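Local structure of 401aa long hypothetical glucose-1-phosphate thymidylyltransferase (Sulfolobus tokodaii, 2GGO) at residues L29-P32 with L33-Q37; N219-L223 with D224-F228. The protein acts as a bifunctional enzyme in the synthesis of UDP-N-acetylglucosamine and UDP-N-acetylgalactosamine, and probably also makes dTDP-glucose or UDP-glucose from glucose 1-phosphate and dTTP or UTP. All coordinates share one frame; numbering follows the deposited sequence.

Contact 1: residues L29-P32 with L33-Q37; sequences LSKP and LIEYQ
The ring of Tyr36 carries the aliphatic chain of Lys31 over one face. Lys31 CE sits 3.7 Å from the ring centroid, 23° off the ring normal, and makes a CH-pi contact shifted toward the rim. Nearer the backbone, Lys31 CG lies 3.5 Å from Tyr36 CE1. The ammonium runs on past the centre: Lys31 NZ is 4.8 Å from the ring centroid, an off-centre cation-pi contact. At the ring edge, in plane, is Leu33 O of the same helical turn. Phe101 adds an edge-to-face ring contact.

Lys31 reaches this place because its CG stands between the backbone N and the carbonyl carbon (chi1 67°), with the rest of the chain extended. Its charged end forms a salt bridge with Glu39, one turn beyond Glu35. The Tyr36 hydroxyl is hydrogen-bonded to Ile28 O, which should limit ring movement.

Residues 29-32 supply the turn and second strand of a small beta hairpin that leads into a helix. Leu29 and Ser30 have the backbone angles of a type II' turn, and they join the short antiparallel strands 27-28 and 31-32. Helix 33-43 follows, within the nucleotidyltransferase part of the chain. At the junction Glu35 N gives a weak bond to Pro32 O, 3.1 Å long and bent to 133°.

The Pro32 ring also packs against Glu35, with Pro32 CG 3.8 Å from Glu35 CB. The Lys31 and Glu35 side chains cross at about a right angle, with Lys31 CD 4.0 Å from Glu35 CG. Their charges do not meet: Lys31 NZ and Glu35 OE2 are 5.6 Å apart. Any attraction between them is therefore probably modest beside the Glu39 salt bridge.

Contact 2: residues N219-L223 with D224-F228; sequences NKWAL and DNLVF
Leu226 packs its two methyl groups on Ala222 and Trp221. Its CD1 lies 3.8 Å from Ala222 CB, and its CD2 lies 3.6 Å from Trp221 CZ3. A second apolar pair sits at Leu223 and Val227, where Leu223 CD1 and Val227 CG2 approach to 3.8 Å.

Next to Leu226, Asn225 lies across a face of the indole. Asn225 CB is 3.6 Å from the centroid of the six-membered ring of Trp221, over its face, a CH-pi contact. The Asn225 amide is stacked on the indole, the two planes 14° apart. Trp221 has its CG anti to the backbone N (chi1 -167°), which swings the indole along the helix toward Asn225 and Leu226. Tyr205 also stacks on the indole. With an alanine in place of Trp221, the Asn225 side chain is likely to lose the flat surface it rests on, and a gap would probably open beside Leu226 and Tyr205.

These residues form the C-terminal part of helix 212-225, shortly before the chain enters the left-handed parallel beta-helix built by the hexapeptide repeats. Asp224 N bonds to Lys220 O and Asn225 N to Trp221 O. Leu226 N bonds to Ala222 O at 2.8 Å, with the donor lying 32° out of the carbonyl plane. Ala222 O also takes a weak, long bond from Asn225 N, so two N-H groups share it near the helix end. Lys244 NZ then collects the carbonyls of Leu223, Asp224 and Val227.

At the polar margin Asp224 OD1 is hydrogen-bonded to Tyr280 OH, and Lys220 NZ forms a salt bridge with Glu297. Both partners belong to the beta-helix side. Lys220 also makes a cation-pi contact with Tyr280.

In the fold
The centres of the two contacts are about 13 Å apart, and Leu29 joins them. Its backbone N probably hydrogen-bonds to Asn219 OD1, 2.7 Å away. Its CD1 lies 3.8 Å from Val227 CG2. A second touch is looser: Tyr36 CE2 lies 4.0 Å from Leu226 CD1. The hairpin end of contact 1 thus leans on the end of helix 212-225 and the residues that follow it, while Tyr264 of the beta-helix touches Leu29. Contact 2 lies away from the annotated sites. Contact 1 is nearer: the Leu33 side chain is about 9 Å from that of Tyr97, which probably binds N-acetylglucosamine 1-phosphate, and Gln37 NE2 bonds to Tyr97 O.

Contact 1: residues L29-P32 with L33-Q37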
loop_
_atom_site.group_PDB
_atom_site.type_symbol
_atom_site.label_atom_id
_atom_site.label_comp_id
_atom_site.label_asym_id
_atom_site.label_seq_id
_atom_site.Cartn_x
_atom_site.Cartn_y
_atom_site.Cartn_z
ATOM N N LEU A 29 -0.087 -8.192 -5.287
ATOM C CA LEU A 29 0.261 -9.308 -6.150
ATOM C C LEU A 29 1.253 -8.778 -7.167
ATOM O O LEU A 29 2.196 -8.069 -6.807
ATOM C CB LEU A 29 -0.990 -9.903 -6.803
ATOM C CG LEU A 29 -2.067 -10.392 -5.838
ATOM C CD1 LEU A 29 -3.267 -10.984 -6.564
ATOM C CD2 LEU A 29 -1.522 -11.397 -4.817
ATOM N N SER A 30 1.022 -9.017 -8.443
ATOM C CA SER A 30 2.028 -8.650 -9.408
ATOM C C SER A 30 2.065 -7.200 -9.895
ATOM O O SER A 30 2.949 -6.867 -10.682
ATOM C CB SER A 30 1.883 -9.553 -10.616
ATOM O OG SER A 30 0.806 -9.112 -11.425
ATOM N N LYS A 31 1.150 -6.319 -9.488
ATOM C CA LYS A 31 1.188 -4.976 -10.087
ATOM C C LYS A 31 1.074 -3.865 -9.086
ATOM O O LYS A 31 0.499 -4.063 -8.015
ATOM C CB LYS A 31 0.232 -4.829 -11.305
ATOM C CG LYS A 31 -1.243 -4.908 -11.025
ATOM C CD LYS A 31 -2.061 -5.313 -12.257
ATOM C CE LYS A 31 -3.565 -5.258 -11.898
ATOM N NZ LYS A 31 -4.536 -5.480 -13.011
ATOM N N PRO A 32 1.672 -2.709 -9.408
ATOM C CA PRO A 32 1.662 -1.626 -8.433
ATOM C C PRO A 32 0.236 -1.097 -8.152
ATOM O O PRO A 32 -0.663 -1.188 -8.999
ATOM C CB PRO A 32 2.568 -0.587 -9.077
ATOM C CG PRO A 32 2.420 -0.819 -10.511
ATOM C CD PRO A 32 2.373 -2.320 -10.644
ATOM N N LEU A 33 0.040 -0.579 -6.950
ATOM C CA LEU A 33 -1.180 0.077 -6.574
ATOM C C LEU A 33 -1.716 1.020 -7.679
ATOM O O LEU A 33 -2.900 0.958 -8.021
ATOM C CB LEU A 33 -0.954 0.875 -5.288
ATOM C CG LEU A 33 -2.164 1.661 -4.757
ATOM C CD1 LEU A 33 -3.284 0.802 -4.366
ATOM C CD2 LEU A 33 -1.715 2.448 -3.568
ATOM N N ILE A 34 -0.870 1.903 -8.212
ATOM C CA ILE A 34 -1.348 2.958 -9.081
ATOM C C ILE A 34 -1.917 2.391 -10.385
ATOM O O ILE A 34 -2.766 2.983 -11.045
ATOM C CB ILE A 34 -0.261 4.011 -9.358
ATOM C CG1 ILE A 34 -0.960 5.247 -9.934
ATOM C CG2 ILE A 34 0.865 3.385 -10.284
ATOM C CD1 ILE A 34 -0.126 6.412 -10.189
ATOM N N GLU A 35 -1.462 1.205 -10.732
ATOM C CA GLU A 35 -1.940 0.507 -11.899
ATOM C C GLU A 35 -3.371 -0.002 -11.774
ATOM O O GLU A 35 -4.091 -0.095 -12.784
ATOM C CB GLU A 35 -0.969 -0.621 -12.124
ATOM C CG GLU A 35 -1.255 -1.543 -13.241
ATOM C CD GLU A 35 0.017 -1.803 -14.075
ATOM O OE1 GLU A 35 0.943 -0.929 -13.996
ATOM O OE2 GLU A 35 0.072 -2.860 -14.801
ATOM N N TYR A 36 -3.753 -0.416 -10.563
ATOM C CA TYR A 36 -5.151 -0.657 -10.194
ATOM C C TYR A 36 -5.995 0.642 -10.236
ATOM O O TYR A 36 -7.076 0.639 -10.756
ATOM C CB TYR A 36 -5.283 -1.263 -8.779
ATOM C CG TYR A 36 -4.745 -2.658 -8.629
ATOM C CD1 TYR A 36 -3.441 -2.880 -8.184
ATOM C CD2 TYR A 36 -5.531 -3.756 -8.933
ATOM C CE1 TYR A 36 -2.942 -4.180 -8.044
ATOM C CE2 TYR A 36 -5.060 -5.045 -8.772
ATOM C CZ TYR A 36 -3.763 -5.259 -8.340
ATOM O OH TYR A 36 -3.287 -6.551 -8.221
ATOM N N GLN A 37 -5.519 1.740 -9.685
ATOM C CA GLN A 37 -6.306 2.952 -9.746
ATOM C C GLN A 37 -6.581 3.334 -11.186
ATOM O O GLN A 37 -7.719 3.526 -11.572
ATOM C CB GLN A 37 -5.602 4.061 -9.002
ATOM C CG GLN A 37 -5.290 3.621 -7.612
ATOM C CD GLN A 37 -4.663 4.715 -6.815
ATOM O OE1 GLN A 37 -3.816 5.472 -7.324
ATOM N NE2 GLN A 37 -5.090 4.848 -5.564
#

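Contact 2: residues N219-L223 with D224-F228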
loop_
_atom_site.group_PDB
_atom_site.type_symbol
_atom_site.label_atom_id
_atom_site.label_comp_id
_atom_site.label_asym_id
_atom_site.label_seq_id
_atom_site.Cartn_x
_atom_site.Cartn_y
_atom_site.Cartn_z
ATOM N N ASN A 219 -2.685 -7.319 0.120
ATOM C CA ASN A 219 -2.200 -8.383 -0.750
ATOM C C ASN A 219 -2.928 -9.626 -0.357
ATOM O O ASN A 219 -3.227 -10.459 -1.214
ATOM C CB ASN A 219 -0.681 -8.562 -0.534
ATOM C CG ASN A 219 0.135 -7.916 -1.570
ATOM O OD1 ASN A 219 0.337 -8.462 -2.635
ATOM N ND2 ASN A 219 0.648 -6.738 -1.276
ATOM N N LYS A 220 -3.271 -9.744 0.932
ATOM C CA LYS A 220 -4.079 -10.901 1.370
ATOM C C LYS A 220 -5.458 -10.826 0.746
ATOM O O LYS A 220 -5.899 -11.747 0.064
ATOM C CB LYS A 220 -4.195 -10.938 2.878
ATOM C CG LYS A 220 -2.972 -11.506 3.605
ATOM C CD LYS A 220 -3.239 -11.477 5.060
ATOM C CE LYS A 220 -4.162 -12.650 5.448
ATOM N NZ LYS A 220 -4.288 -12.523 6.905
ATOM N N TRP A 221 -6.112 -9.681 0.910
ATOM C CA TRP A 221 -7.395 -9.478 0.205
ATOM C C TRP A 221 -7.354 -9.842 -1.292
ATOM O O TRP A 221 -8.147 -10.636 -1.796
ATOM C CB TRP A 221 -7.892 -8.053 0.387
ATOM C CG TRP A 221 -9.325 -7.972 -0.060
ATOM C CD1 TRP A 221 -10.436 -8.234 0.698
ATOM C CD2 TRP A 221 -9.798 -7.678 -1.386
ATOM N NE1 TRP A 221 -11.570 -8.097 -0.074
ATOM C CE2 TRP A 221 -11.204 -7.763 -1.355
ATOM C CE3 TRP A 221 -9.170 -7.328 -2.587
ATOM C CZ2 TRP A 221 -11.991 -7.496 -2.487
ATOM C CZ3 TRP A 221 -9.929 -7.087 -3.689
ATOM C CH2 TRP A 221 -11.334 -7.174 -3.646
ATOM N N ALA A 222 -6.429 -9.250 -2.014
ATOM C CA ALA A 222 -6.294 -9.520 -3.421
ATOM C C ALA A 222 -6.095 -10.992 -3.793
ATOM O O ALA A 222 -6.578 -11.448 -4.842
ATOM C CB ALA A 222 -5.146 -8.646 -4.013
ATOM N N LEU A 223 -5.305 -11.704 -2.983
ATOM C CA LEU A 223 -5.024 -13.107 -3.224
ATOM C C LEU A 223 -6.334 -13.852 -3.093
ATOM O O LEU A 223 -6.668 -14.719 -3.921
ATOM C CB LEU A 223 -3.955 -13.641 -2.232
ATOM C CG LEU A 223 -3.584 -15.108 -2.447
ATOM C CD1 LEU A 223 -3.356 -15.426 -3.924
ATOM C CD2 LEU A 223 -2.360 -15.430 -1.611
ATOM N N ASP A 224 -7.107 -13.474 -2.088
ATOM C CA ASP A 224 -8.392 -14.121 -1.896
ATOM C C ASP A 224 -9.361 -13.837 -3.047
ATOM O O ASP A 224 -10.010 -14.754 -3.568
ATOM C CB ASP A 224 -9.001 -13.678 -0.580
ATOM C CG ASP A 224 -8.363 -14.359 0.610
ATOM O OD1 ASP A 224 -7.835 -15.481 0.468
ATOM O OD2 ASP A 224 -8.418 -13.781 1.710
ATOM N N ASN A 225 -9.423 -12.579 -3.460
ATOM C CA ASN A 225 -10.545 -12.102 -4.246
ATOM C C ASN A 225 -10.288 -11.893 -5.710
ATOM O O ASN A 225 -11.190 -12.132 -6.515
ATOM C CB ASN A 225 -11.094 -10.837 -3.625
ATOM C CG ASN A 225 -11.827 -11.105 -2.341
ATOM O OD1 ASN A 225 -11.255 -11.063 -1.240
ATOM N ND2 ASN A 225 -13.113 -11.407 -2.464
ATOM N N LEU A 226 -9.083 -11.465 -6.088
ATOM C CA LEU A 226 -8.897 -11.068 -7.468
ATOM C C LEU A 226 -8.328 -12.116 -8.399
ATOM O O LEU A 226 -8.288 -11.877 -9.600
ATOM C CB LEU A 226 -8.093 -9.769 -7.576
ATOM C CG LEU A 226 -8.557 -8.591 -6.719
ATOM C CD1 LEU A 226 -7.506 -7.482 -6.790
ATOM C CD2 LEU A 226 -9.948 -8.057 -7.116
ATOM N N VAL A 227 -7.889 -13.262 -7.878
ATOM C CA VAL A 227 -7.194 -14.302 -8.690
ATOM C C VAL A 227 -7.653 -15.697 -8.327
ATOM O O VAL A 227 -8.217 -15.902 -7.253
ATOM C CB VAL A 227 -5.618 -14.250 -8.628
ATOM C CG1 VAL A 227 -5.069 -13.055 -9.389
ATOM C CG2 VAL A 227 -5.067 -14.296 -7.165
ATOM N N PHE A 228 -7.405 -16.643 -9.232
ATOM C CA PHE A 228 -7.910 -17.999 -9.114
ATOM C C PHE A 228 -6.826 -19.034 -9.432
ATOM O O PHE A 228 -5.934 -18.767 -10.248
ATOM C CB PHE A 228 -9.176 -18.186 -9.994
ATOM C CG PHE A 228 -10.298 -17.215 -9.644
ATOM C CD1 PHE A 228 -10.833 -17.177 -8.325
ATOM C CD2 PHE A 228 -10.777 -16.299 -10.599
ATOM C CE1 PHE A 228 -11.838 -16.254 -7.969
ATOM C CE2 PHE A 228 -11.788 -15.373 -10.258
ATOM C CZ PHE A 228 -12.325 -15.358 -8.936
#